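Local coordinates for phosphoglycerate kinase (Coxiella burnetii, PDB 4NG4), which catalyses the reversible transfer of a phosphoryl group between ATP and 3-phosphoglycerate, a step of glycolysis, at residues G72-G77 and N122-K127; K170-G175 and K395-R400; K194-V199 and A317-W322; V271-A276 and E297-V302; G337-A342 and D364-T369. One frame throughout, in Å; residues are numbered along the deposited sequence.

Contact 1: residues G72-G77 and N122-K127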
# COMPACT_ATOMS: atom_id res chain seq x y z
N GLY A 72 14.45 4.52 8.76
CA GLY A 72 14.15 5.90 9.09
C GLY A 72 14.52 6.90 8.00
O GLY A 72 14.55 6.58 6.80
N ARG A 73 14.78 8.13 8.43
CA ARG A 73 15.25 9.19 7.56
C ARG A 73 16.46 9.88 8.20
O ARG A 73 16.31 10.87 8.93
CB ARG A 73 14.14 10.19 7.31
CG ARG A 73 12.96 9.60 6.56
CD ARG A 73 11.84 10.60 6.36
NE ARG A 73 10.64 9.96 5.83
CZ ARG A 73 10.47 9.59 4.57
NH1 ARG A 73 11.40 9.78 3.65
NH2 ARG A 73 9.34 9.01 4.20
N PRO A 74 17.66 9.34 7.95
CA PRO A 74 18.89 9.95 8.43
C PRO A 74 19.34 11.10 7.52
O PRO A 74 18.79 11.26 6.43
CB PRO A 74 19.89 8.80 8.34
CG PRO A 74 19.42 8.03 7.18
CD PRO A 74 17.94 8.07 7.25
N GLU A 75 20.31 11.89 7.99
CA GLU A 75 20.96 12.93 7.17
C GLU A 75 22.02 12.25 6.30
O GLU A 75 22.97 11.64 6.81
CB GLU A 75 21.57 14.03 8.05
CG GLU A 75 22.47 15.04 7.30
CD GLU A 75 23.05 16.12 8.19
OE1 GLU A 75 22.37 16.55 9.14
OE2 GLU A 75 24.20 16.55 7.93
N GLU A 76 21.86 12.34 4.98
CA GLU A 76 22.80 11.71 4.07
C GLU A 76 24.23 12.17 4.37
O GLU A 76 24.53 13.36 4.35
CB GLU A 76 22.43 11.96 2.61
CG GLU A 76 21.45 10.95 2.10
CD GLU A 76 20.89 11.25 0.72
OE1 GLU A 76 19.94 10.54 0.31
OE2 GLU A 76 21.39 12.17 0.05
N GLY A 77 25.07 11.19 4.68
CA GLY A 77 26.48 11.42 4.98
C GLY A 77 26.77 11.50 6.46
O GLY A 77 27.92 11.58 6.84
N ASN A 122 22.32 0.90 6.63
CA ASN A 122 21.32 1.85 6.11
C ASN A 122 21.77 2.57 4.82
O ASN A 122 22.74 3.33 4.82
CB ASN A 122 20.99 2.87 7.22
CG ASN A 122 19.74 3.65 6.95
OD1 ASN A 122 19.18 3.63 5.84
ND2 ASN A 122 19.28 4.37 7.97
N VAL A 123 21.07 2.32 3.73
CA VAL A 123 21.43 2.86 2.43
C VAL A 123 21.21 4.35 2.34
O VAL A 123 21.76 5.00 1.46
CB VAL A 123 20.57 2.27 1.32
CG1 VAL A 123 20.92 0.82 1.11
CG2 VAL A 123 19.09 2.45 1.64
N ARG A 124 20.36 4.87 3.22
CA ARG A 124 20.06 6.30 3.26
C ARG A 124 21.13 7.16 3.94
O ARG A 124 20.98 8.37 4.02
CB ARG A 124 18.71 6.50 3.94
CG ARG A 124 17.56 5.95 3.13
CD ARG A 124 16.23 6.44 3.66
NE ARG A 124 15.14 6.01 2.79
CZ ARG A 124 13.86 6.08 3.10
NH1 ARG A 124 13.45 6.57 4.27
NH2 ARG A 124 12.97 5.66 2.23
N PHE A 125 22.20 6.53 4.42
CA PHE A 125 23.36 7.26 4.91
C PHE A 125 24.16 7.82 3.75
O PHE A 125 24.77 8.88 3.89
CB PHE A 125 24.27 6.40 5.76
CG PHE A 125 23.76 6.14 7.16
CD1 PHE A 125 23.30 7.18 7.96
CD2 PHE A 125 23.79 4.86 7.68
CE1 PHE A 125 22.84 6.94 9.26
CE2 PHE A 125 23.33 4.61 8.97
CZ PHE A 125 22.87 5.66 9.77
N ASN A 126 24.14 7.13 2.61
CA ASN A 126 24.98 7.48 1.47
C ASN A 126 24.56 8.81 0.83
O ASN A 126 23.41 8.94 0.38
CB ASN A 126 24.94 6.36 0.42
CG ASN A 126 25.51 5.03 0.93
OD1 ASN A 126 26.47 5.00 1.69
ND2 ASN A 126 24.92 3.94 0.49
N LYS A 127 25.48 9.78 0.82
CA LYS A 127 25.38 10.95 -0.08
C LYS A 127 24.90 10.46 -1.45
O LYS A 127 25.64 9.74 -2.15
CB LYS A 127 26.75 11.64 -0.26
CG LYS A 127 27.07 12.79 0.71
CD LYS A 127 28.40 13.46 0.29
CE LYS A 127 28.71 14.76 1.04
NZ LYS A 127 29.76 14.60 2.09
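Arg124 reaches across to the loop 72-77 and, with Gly72 and Arg73, belongs to the predicted 3-phosphoglycerate site, where loops following parallel strands 64-69 and 117-120 of a Rossmann-like sheet meet. Its chain runs extended from CG to NE and brings NH1 to 2.8 Å from Gly72 O, a bond bent to 138° at the hydrogen, with the oxygen somewhat out of the guanidinium plane. The neighbouring guanidinium of Arg73 lies nearly parallel, the two planes 23° apart, and Arg124 NH1 sits over one of its faces; such a pairing of arginines suits a pocket built for an anionic substrate. Pro74 wedges between the side chains of 122-127. Its CG is 3.7 Å from Arg124 CB, while its CB approaches the Phe125 ring at CE1, 3.6 Å away. Asn122 has CG anti to the backbone N (chi1 -165°), which swings the amide forward, beside the residue's own carbonyl carbon: OD1 accepts from Arg124 N in an Asx turn, and ND2 bonds to Leu71 O and Phe83 O. The carboxylate of Glu76 is held by the backbone N of Gly128 and Asn130, and its CG lies beside both Arg124 O and Asn126 O.

Contact 2: residues K170-G175 and K395-R400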
# COMPACT_ATOMS: atom_id res chain seq x y z
N LYS A 170 24.49 -5.74 -13.84
CA LYS A 170 24.67 -6.83 -14.83
C LYS A 170 23.39 -7.60 -15.12
O LYS A 170 23.03 -7.82 -16.26
CB LYS A 170 25.71 -7.84 -14.32
CG LYS A 170 27.16 -7.58 -14.78
CD LYS A 170 28.17 -7.85 -13.65
CE LYS A 170 28.21 -6.67 -12.67
NZ LYS A 170 29.19 -6.85 -11.55
N LEU A 171 22.70 -7.99 -14.05
CA LEU A 171 21.47 -8.77 -14.12
C LEU A 171 20.52 -8.23 -13.05
O LEU A 171 20.88 -8.14 -11.87
CB LEU A 171 21.83 -10.25 -13.90
CG LEU A 171 21.21 -11.35 -14.77
CD1 LEU A 171 20.72 -10.83 -16.12
CD2 LEU A 171 22.19 -12.51 -14.97
N ALA A 172 19.31 -7.82 -13.44
CA ALA A 172 18.34 -7.24 -12.49
C ALA A 172 16.99 -7.94 -12.58
O ALA A 172 16.52 -8.28 -13.67
CB ALA A 172 18.19 -5.75 -12.72
N CYS A 173 16.36 -8.16 -11.42
CA CYS A 173 15.10 -8.88 -11.33
C CYS A 173 14.31 -8.49 -10.08
O CYS A 173 14.77 -7.69 -9.26
CB CYS A 173 15.38 -10.38 -11.31
SG CYS A 173 16.33 -10.88 -9.90
N ALA A 174 13.12 -9.07 -9.94
CA ALA A 174 12.30 -8.87 -8.76
C ALA A 174 12.33 -10.12 -7.88
O ALA A 174 12.42 -11.24 -8.39
CB ALA A 174 10.87 -8.53 -9.17
N GLY A 175 12.24 -9.92 -6.57
CA GLY A 175 12.15 -11.02 -5.61
C GLY A 175 10.71 -11.48 -5.46
O GLY A 175 9.81 -10.86 -6.03
N LYS A 395 9.44 -0.48 -13.70
CA LYS A 395 9.77 -0.14 -15.07
C LYS A 395 11.10 -0.77 -15.45
O LYS A 395 11.19 -1.50 -16.44
CB LYS A 395 9.82 1.38 -15.24
CG LYS A 395 9.68 1.83 -16.68
CD LYS A 395 10.06 3.29 -16.88
CE LYS A 395 9.69 3.77 -18.28
NZ LYS A 395 10.45 4.99 -18.71
N ILE A 396 12.13 -0.53 -14.63
CA ILE A 396 13.47 -0.98 -14.93
C ILE A 396 13.57 -2.51 -14.92
O ILE A 396 14.27 -3.08 -15.75
CB ILE A 396 14.53 -0.37 -13.98
CG1 ILE A 396 14.45 1.16 -14.01
CG2 ILE A 396 15.95 -0.81 -14.38
CD1 ILE A 396 15.56 1.84 -13.23
N LEU A 397 12.87 -3.16 -13.99
CA LEU A 397 12.92 -4.62 -13.90
C LEU A 397 12.43 -5.30 -15.19
O LEU A 397 12.95 -6.36 -15.58
CB LEU A 397 12.14 -5.13 -12.69
CG LEU A 397 12.79 -4.90 -11.33
CD1 LEU A 397 11.91 -5.45 -10.22
CD2 LEU A 397 14.18 -5.52 -11.25
N THR A 398 11.43 -4.69 -15.83
CA THR A 398 10.94 -5.18 -17.13
C THR A 398 11.88 -4.81 -18.27
O THR A 398 12.24 -5.66 -19.09
CB THR A 398 9.54 -4.62 -17.44
OG1 THR A 398 9.61 -3.19 -17.49
CG2 THR A 398 8.52 -5.04 -16.38
N GLN A 399 12.29 -3.54 -18.32
CA GLN A 399 13.27 -3.07 -19.30
C GLN A 399 14.48 -4.01 -19.42
O GLN A 399 15.04 -4.17 -20.50
CB GLN A 399 13.81 -1.69 -18.93
CG GLN A 399 12.90 -0.53 -19.24
CD GLN A 399 13.46 0.80 -18.72
OE1 GLN A 399 14.67 0.95 -18.56
NE2 GLN A 399 12.57 1.76 -18.44
N ARG A 400 14.89 -4.60 -18.30
CA ARG A 400 16.02 -5.52 -18.26
C ARG A 400 15.62 -6.94 -18.67
O ARG A 400 16.41 -7.65 -19.30
CB ARG A 400 16.65 -5.52 -16.86
CG ARG A 400 17.24 -4.16 -16.44
CD ARG A 400 18.39 -3.71 -17.34
NE ARG A 400 19.34 -4.78 -17.56
CZ ARG A 400 20.21 -5.22 -16.66
NH1 ARG A 400 20.30 -4.67 -15.46
NH2 ARG A 400 21.02 -6.22 -16.97
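The polar part of this contact is carried by Arg400, whose NH2 donates to Lys170 O at 2.7 Å. The carbonyl oxygen lies in the guanidinium plane, yet the donor stands well above the plane of that carbonyl, and the bond is bent to 136°. A side chain folded at chi2 (-62°) and bent again at chi3 carries the guanidinium to this end of the strand, where NH1 also bonds to Ala169 O. Two backbone carbonyls thus fix the rotation of the group. The elements joined are strand 171-174, an outermost strand of the six-stranded parallel sheet in the N-terminal domain, and helix 392-401, near the C-terminus; the chain therefore returns to its first domain, as in phosphoglycerate kinases generally. Their local axes approach to 7.4 Å with directions 126° apart. Apolar packing makes up the rest. Leu397 spreads its two methyls along the strand: CD1 meets Ala174 CB at 3.4 Å, and CD2 lies against the Cys173 carbonyl and 4.3 Å from Ala172 CB. That alanine methyl also touches Arg400 NH1, 3.6 Å away, bridging the apolar and polar groups. Phe14 and Met149 pack against Leu397 as well.

Contact 3: residues K194-V199 and A317-W322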
# COMPACT_ATOMS: atom_id res chain seq x y z
N LYS A 194 -15.06 -11.05 -12.75
CA LYS A 194 -16.15 -10.07 -12.70
C LYS A 194 -17.34 -10.57 -11.86
O LYS A 194 -17.49 -11.76 -11.64
CB LYS A 194 -16.62 -9.70 -14.12
CG LYS A 194 -15.53 -9.10 -15.03
CD LYS A 194 -16.04 -7.94 -15.94
CE LYS A 194 -15.19 -7.81 -17.23
NZ LYS A 194 -14.90 -6.39 -17.60
N PRO A 195 -18.17 -9.65 -11.34
CA PRO A 195 -17.96 -8.18 -11.30
C PRO A 195 -16.82 -7.77 -10.38
O PRO A 195 -16.62 -8.39 -9.33
CB PRO A 195 -19.29 -7.64 -10.76
CG PRO A 195 -20.09 -8.82 -10.32
CD PRO A 195 -19.56 -10.01 -11.06
N LEU A 196 -16.05 -6.76 -10.80
CA LEU A 196 -15.06 -6.14 -9.95
C LEU A 196 -15.73 -4.98 -9.25
O LEU A 196 -16.40 -4.18 -9.90
CB LEU A 196 -13.90 -5.62 -10.80
CG LEU A 196 -12.83 -4.80 -10.06
CD1 LEU A 196 -12.06 -5.69 -9.12
CD2 LEU A 196 -11.91 -4.11 -11.05
N VAL A 197 -15.57 -4.88 -7.93
CA VAL A 197 -16.05 -3.73 -7.16
C VAL A 197 -14.92 -3.04 -6.41
O VAL A 197 -14.05 -3.69 -5.84
CB VAL A 197 -17.11 -4.15 -6.14
CG1 VAL A 197 -17.56 -2.95 -5.33
CG2 VAL A 197 -18.29 -4.77 -6.84
N ALA A 198 -14.93 -1.72 -6.40
CA ALA A 198 -13.89 -0.95 -5.74
C ALA A 198 -14.53 -0.01 -4.75
O ALA A 198 -15.30 0.86 -5.15
CB ALA A 198 -13.10 -0.17 -6.77
N VAL A 199 -14.23 -0.18 -3.47
CA VAL A 199 -14.66 0.73 -2.40
C VAL A 199 -13.53 1.70 -2.08
O VAL A 199 -12.41 1.28 -1.85
CB VAL A 199 -15.01 -0.06 -1.13
CG1 VAL A 199 -15.56 0.84 -0.05
CG2 VAL A 199 -15.98 -1.19 -1.47
N ALA A 317 -19.97 -9.92 -5.74
CA ALA A 317 -18.70 -9.58 -6.37
C ALA A 317 -17.85 -10.81 -6.62
O ALA A 317 -17.85 -11.75 -5.81
CB ALA A 317 -17.93 -8.60 -5.52
N GLY A 318 -17.14 -10.80 -7.75
CA GLY A 318 -16.10 -11.79 -8.06
C GLY A 318 -14.72 -11.33 -7.61
O GLY A 318 -13.86 -12.17 -7.34
N THR A 319 -14.51 -10.01 -7.55
CA THR A 319 -13.27 -9.42 -7.06
C THR A 319 -13.61 -8.13 -6.31
O THR A 319 -14.58 -7.46 -6.66
CB THR A 319 -12.31 -9.06 -8.22
OG1 THR A 319 -12.11 -10.20 -9.05
CG2 THR A 319 -10.98 -8.56 -7.67
N ILE A 320 -12.81 -7.80 -5.29
CA ILE A 320 -13.02 -6.57 -4.50
C ILE A 320 -11.70 -5.85 -4.19
O ILE A 320 -10.70 -6.47 -3.82
CB ILE A 320 -13.76 -6.87 -3.19
CG1 ILE A 320 -15.13 -7.51 -3.47
CG2 ILE A 320 -13.91 -5.60 -2.39
CD1 ILE A 320 -15.90 -7.92 -2.22
N VAL A 321 -11.69 -4.52 -4.33
CA VAL A 321 -10.52 -3.71 -4.00
C VAL A 321 -10.98 -2.61 -3.05
O VAL A 321 -11.81 -1.81 -3.42
CB VAL A 321 -9.86 -3.09 -5.27
CG1 VAL A 321 -8.63 -2.31 -4.92
CG2 VAL A 321 -9.49 -4.17 -6.26
N TRP A 322 -10.47 -2.57 -1.83
CA TRP A 322 -11.01 -1.65 -0.82
C TRP A 322 -9.92 -0.86 -0.08
O TRP A 322 -9.06 -1.44 0.57
CB TRP A 322 -11.88 -2.42 0.15
CG TRP A 322 -12.24 -1.68 1.39
CD1 TRP A 322 -12.50 -0.34 1.51
CD2 TRP A 322 -12.41 -2.23 2.69
NE1 TRP A 322 -12.80 -0.03 2.81
CE2 TRP A 322 -12.75 -1.18 3.56
CE3 TRP A 322 -12.29 -3.51 3.21
CZ2 TRP A 322 -12.98 -1.38 4.91
CZ3 TRP A 322 -12.50 -3.70 4.57
CH2 TRP A 322 -12.84 -2.64 5.40
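Val199 and Trp322, paired across neighbouring parallel strands, lie side by side and point the same way from the sheet. Val199, which has the largest area buried here, puts CG1 anti to its own N (chi1 -175°), and that methyl rests 3.6 Å from Trp322 CD1. The indole carries on past it to pack on Leu341 and Ala342 of helix 336-347, while NE1 bonds to Gly324 O. Val197 lies on the same face: its CG2 meets Ala317 CB at 4.1 Å, and Met314 of helix 304-316 touches it from beyond. Its N and its O both bond to the neighbouring strand, N donating to Thr319 O at 3.0 Å and O accepting from Val321 N at 2.9 Å. Strands 196-202 and 319-323 are the adjacent inner strands of the five-stranded parallel sheet of the nucleotide-binding domain, a Rossmann-like alpha/beta arrangement. On the other face, Leu196 CD1 lies 3.4 Å from Thr319 CG2 and 4.1 Å from CG2 of Val321. Where the strands begin, after a cis peptide, Pro195 O accepts from both Gly318 N and Thr319 N. The strand-to-strand bonds satisfy buried backbone polar groups, so the apolar side chains of Val197, Val199, Ile320 and Trp322 can pack under helices 304-316 and 336-347.

Contact 4: residues V271-A276 and E297-V302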
# COMPACT_ATOMS: atom_id res chain seq x y z
N VAL A 271 -27.62 6.86 0.70
CA VAL A 271 -29.01 7.35 0.75
C VAL A 271 -29.45 7.65 2.20
O VAL A 271 -30.29 8.53 2.43
CB VAL A 271 -30.01 6.41 0.06
CG1 VAL A 271 -29.47 5.92 -1.26
CG2 VAL A 271 -30.34 5.24 0.95
N ASP A 272 -28.89 6.92 3.16
CA ASP A 272 -29.08 7.23 4.59
C ASP A 272 -27.73 7.29 5.33
O ASP A 272 -26.79 6.59 4.96
CB ASP A 272 -30.06 6.25 5.26
CG ASP A 272 -29.65 4.77 5.14
OD1 ASP A 272 -28.60 4.44 4.54
OD2 ASP A 272 -30.40 3.92 5.67
N VAL A 273 -27.66 8.12 6.37
CA VAL A 273 -26.41 8.40 7.11
C VAL A 273 -26.68 8.55 8.61
O VAL A 273 -27.82 8.75 9.01
CB VAL A 273 -25.76 9.73 6.64
CG1 VAL A 273 -25.21 9.61 5.23
CG2 VAL A 273 -26.75 10.87 6.73
N ILE A 274 -25.65 8.44 9.44
CA ILE A 274 -25.85 8.76 10.85
C ILE A 274 -25.13 10.03 11.22
O ILE A 274 -23.93 10.18 10.98
CB ILE A 274 -25.46 7.62 11.80
CG1 ILE A 274 -25.83 7.99 13.23
CG2 ILE A 274 -23.99 7.37 11.75
CD1 ILE A 274 -26.30 6.78 14.07
N VAL A 275 -25.88 10.95 11.82
CA VAL A 275 -25.41 12.29 12.08
C VAL A 275 -25.46 12.60 13.56
O VAL A 275 -26.21 11.99 14.31
CB VAL A 275 -26.26 13.36 11.31
CG1 VAL A 275 -26.39 13.01 9.85
CG2 VAL A 275 -27.64 13.51 11.90
N ALA A 276 -24.62 13.53 13.97
CA ALA A 276 -24.59 14.04 15.33
C ALA A 276 -24.12 15.48 15.22
O ALA A 276 -23.61 15.89 14.17
CB ALA A 276 -23.63 13.24 16.18
N GLU A 297 -25.38 19.68 11.69
CA GLU A 297 -25.07 18.27 11.89
C GLU A 297 -23.99 17.90 10.88
O GLU A 297 -23.75 18.63 9.93
CB GLU A 297 -26.29 17.41 11.61
CG GLU A 297 -27.46 17.68 12.49
CD GLU A 297 -28.62 16.73 12.19
OE1 GLU A 297 -29.24 16.83 11.09
OE2 GLU A 297 -28.90 15.90 13.07
N SER A 298 -23.36 16.75 11.09
CA SER A 298 -22.33 16.26 10.17
C SER A 298 -22.53 14.77 9.98
O SER A 298 -22.97 14.08 10.90
CB SER A 298 -20.93 16.52 10.74
OG SER A 298 -20.81 17.79 11.36
N ILE A 299 -22.20 14.28 8.79
CA ILE A 299 -22.30 12.85 8.50
C ILE A 299 -21.04 12.12 8.95
O ILE A 299 -19.95 12.42 8.49
CB ILE A 299 -22.50 12.61 7.00
CG1 ILE A 299 -23.82 13.27 6.54
CG2 ILE A 299 -22.52 11.11 6.71
CD1 ILE A 299 -24.06 13.21 5.03
N PHE A 300 -21.21 11.15 9.86
CA PHE A 300 -20.10 10.34 10.36
C PHE A 300 -20.14 8.86 9.96
O PHE A 300 -19.20 8.10 10.21
CB PHE A 300 -20.05 10.43 11.88
CG PHE A 300 -19.95 11.84 12.41
CD1 PHE A 300 -18.99 12.71 11.93
CD2 PHE A 300 -20.79 12.28 13.40
CE1 PHE A 300 -18.88 13.99 12.43
CE2 PHE A 300 -20.69 13.56 13.90
CZ PHE A 300 -19.72 14.41 13.41
N ASP A 301 -21.23 8.43 9.34
CA ASP A 301 -21.36 7.03 8.93
C ASP A 301 -22.49 6.89 7.95
O ASP A 301 -23.34 7.77 7.85
CB ASP A 301 -21.63 6.11 10.15
CG ASP A 301 -21.03 4.70 10.00
OD1 ASP A 301 -20.33 4.42 8.98
OD2 ASP A 301 -21.27 3.86 10.91
N VAL A 302 -22.49 5.80 7.20
CA VAL A 302 -23.62 5.41 6.38
C VAL A 302 -24.70 4.83 7.28
O VAL A 302 -24.44 4.46 8.42
CB VAL A 302 -23.26 4.32 5.36
CG1 VAL A 302 -22.18 4.81 4.39
CG2 VAL A 302 -22.81 3.04 6.09
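Val273 and Ile299 meet at about a right angle, and Ile299 can be followed outward. Its CB lifts the two branches towards Val273: CG2, anti to the backbone N, lies 3.4 Å from Val273 CG1; CG1 is 3.8 Å from Val273 CG2 and 4.2 Å from Val275 CG1; and the terminal CD1 rests about equally against both methyls of Val273. Ile299 is also part of the ADP pocket, and its backbone O makes a weak hydrogen bond with ADP N6. The framework is a small three-stranded antiparallel sheet, in which 272-276 is the central strand and 298-300 an edge strand, set beside the parallel sheet of the nucleotide-binding domain. Ser298 N donates to Ala276 O, and Phe300 N to Ile274 O in a nearly straight bond of 168°. The chain then turns a corner at Asp301, whose O still accepts from Ile274 N at 2.9 Å, the donor standing above the carbonyl plane. At this corner the Asp301 carboxylate belongs to the magnesium site, and its OD2 bonds to Gly337 N. On the face of Ala276, the methyl CB meets the edge of the Phe300 ring at CE2, 3.7 Å away, and Phe334 packs against both residues.

Contact 5: residues G337-A342 and D364-T369. With MG (magnesium ion), chain D.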
# COMPACT_ATOMS: atom_id res chain seq x y z
N GLY A 337 -21.21 1.17 10.09
CA GLY A 337 -21.06 1.13 8.62
C GLY A 337 -19.82 0.41 8.11
O GLY A 337 -19.89 -0.39 7.16
N THR A 338 -18.68 0.68 8.74
CA THR A 338 -17.40 0.18 8.28
C THR A 338 -17.22 -1.27 8.68
O THR A 338 -16.67 -2.05 7.92
CB THR A 338 -16.25 1.05 8.79
OG1 THR A 338 -16.49 2.40 8.38
CG2 THR A 338 -14.90 0.59 8.24
N ARG A 339 -17.69 -1.66 9.86
CA ARG A 339 -17.72 -3.08 10.23
C ARG A 339 -18.59 -3.88 9.27
O ARG A 339 -18.14 -4.84 8.66
CB ARG A 339 -18.25 -3.26 11.66
CG ARG A 339 -17.96 -4.64 12.26
CD ARG A 339 -18.90 -4.94 13.42
NE ARG A 339 -19.20 -3.71 14.16
CZ ARG A 339 -18.48 -3.22 15.17
NH1 ARG A 339 -17.40 -3.87 15.62
NH2 ARG A 339 -18.85 -2.09 15.75
N ALA A 340 -19.84 -3.45 9.12
CA ALA A 340 -20.79 -4.08 8.21
C ALA A 340 -20.11 -4.38 6.89
O ALA A 340 -20.19 -5.48 6.39
CB ALA A 340 -21.98 -3.17 7.97
N LEU A 341 -19.44 -3.37 6.35
CA LEU A 341 -18.74 -3.49 5.09
C LEU A 341 -17.64 -4.53 5.21
O LEU A 341 -17.54 -5.44 4.39
CB LEU A 341 -18.17 -2.14 4.65
CG LEU A 341 -17.34 -2.14 3.36
CD1 LEU A 341 -18.24 -2.29 2.13
CD2 LEU A 341 -16.51 -0.86 3.26
N ALA A 342 -16.81 -4.39 6.24
CA ALA A 342 -15.68 -5.29 6.42
C ALA A 342 -16.16 -6.74 6.47
O ALA A 342 -15.61 -7.60 5.78
CB ALA A 342 -14.93 -4.94 7.69
N ASP A 364 -8.04 -4.41 11.84
CA ASP A 364 -7.46 -4.84 13.10
C ASP A 364 -8.49 -4.71 14.23
O ASP A 364 -8.65 -5.64 15.01
CB ASP A 364 -6.21 -4.02 13.39
CG ASP A 364 -5.41 -4.54 14.55
OD1 ASP A 364 -5.75 -5.61 15.12
OD2 ASP A 364 -4.42 -3.86 14.88
N LYS A 365 -9.19 -3.59 14.30
CA LYS A 365 -10.14 -3.33 15.40
C LYS A 365 -11.28 -4.33 15.45
O LYS A 365 -11.73 -4.71 16.52
CB LYS A 365 -10.75 -1.93 15.27
CG LYS A 365 -11.70 -1.57 16.41
CD LYS A 365 -12.05 -0.10 16.41
CE LYS A 365 -12.55 0.36 17.75
NZ LYS A 365 -13.01 1.76 17.65
N PHE A 366 -11.75 -4.72 14.27
CA PHE A 366 -12.84 -5.68 14.16
C PHE A 366 -12.33 -7.13 14.10
O PHE A 366 -13.11 -8.06 13.92
CB PHE A 366 -13.67 -5.37 12.89
CG PHE A 366 -14.06 -3.92 12.75
CD1 PHE A 366 -14.61 -3.21 13.83
CD2 PHE A 366 -13.92 -3.26 11.53
CE1 PHE A 366 -14.98 -1.89 13.69
CE2 PHE A 366 -14.31 -1.93 11.38
CZ PHE A 366 -14.84 -1.24 12.46
N ASN A 367 -11.01 -7.30 14.27
CA ASN A 367 -10.32 -8.59 14.10
C ASN A 367 -10.80 -9.38 12.89
O ASN A 367 -11.26 -10.51 13.02
CB ASN A 367 -10.38 -9.43 15.38
CG ASN A 367 -9.52 -8.85 16.51
OD1 ASN A 367 -9.80 -9.06 17.70
ND2 ASN A 367 -8.48 -8.12 16.14
N LEU A 368 -10.70 -8.76 11.72
CA LEU A 368 -11.05 -9.39 10.45
C LEU A 368 -9.89 -9.48 9.44
O LEU A 368 -10.08 -9.94 8.32
CB LEU A 368 -12.21 -8.62 9.81
CG LEU A 368 -13.57 -8.88 10.46
CD1 LEU A 368 -14.57 -7.87 9.96
CD2 LEU A 368 -14.05 -10.30 10.20
N THR A 369 -8.68 -9.07 9.86
CA THR A 369 -7.52 -8.99 8.97
C THR A 369 -7.20 -10.28 8.17
O THR A 369 -7.01 -10.23 6.95
CB THR A 369 -6.26 -8.56 9.76
OG1 THR A 369 -6.44 -7.22 10.23
CG2 THR A 369 -5.03 -8.61 8.88
MG MG D . -17.98 3.36 9.95
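This is a contact of packing alone, with no hydrogen bond across it: helix 336-347 of the nucleotide-binding domain receives the end of helix 357-365 and the loop that leaves it. Phe366 does most of the work. Its ring lies against the helix surface at Arg339, whose CB stands 4.0 Å from the ring centroid and only 7° off the ring normal, a CH-pi contact made squarely over the face. Lys365 CB lies over the opposite face. From CB the arginine extends along the ring with CG anti to the backbone N (chi1 -165°), then bends at chi3, which folds the guanidinium back so that NH1 comes within 3.4 Å of Phe366 CD1. The guanidinium and ring planes are 60° apart, so the two groups do not stack in parallel. One turn along, Ala342 CB touches Leu368 CD1 at 3.7 Å and, more loosely, Phe366 CD2. Leu368 follows Asn367, which leaves the helix with positive phi in a Schellman motif; on either side of it in sequence, the CB atoms of Phe366 and Leu368 both point toward helix 336-347. The ring also meets Thr338, with CE2 4.1 Å from its CG2. The other branch of that threonine, OG1, binds the magnesium ion at 2.4 Å, so one side chain joins the packing round Phe366 to the metal site, which Asp301 and Phe334 also help form. On the strand side, Leu341 and Ala342 rest on Trp322 of strand 319-323, and Leu341 also reaches Tyr310 and Met314 of helix 304-316.

Overall arrangement
Contacts 3 and 4 are buried and rest on backbone pairing between strands, parallel in 3 and antiparallel in 4, whereas contact 5 sets a helix end and its following loop against helix 336-347 by side-chain packing alone. These three form a connected group in the nucleotide-binding half: contacts 3 and 5 touch through Trp322 and Leu341, and contacts 4 and 5 through Asp301 and Gly337 beside the magnesium. Contacts 1 and 2 belong to the other half. Contact 1 is a surface meeting of loops rich in charge at the predicted substrate site; contact 2, partly buried, mixes one arginine bond with aliphatic packing. Contacts 1 and 5 lie on opposite sides of the chain's centre, about 38 Å apart between centres.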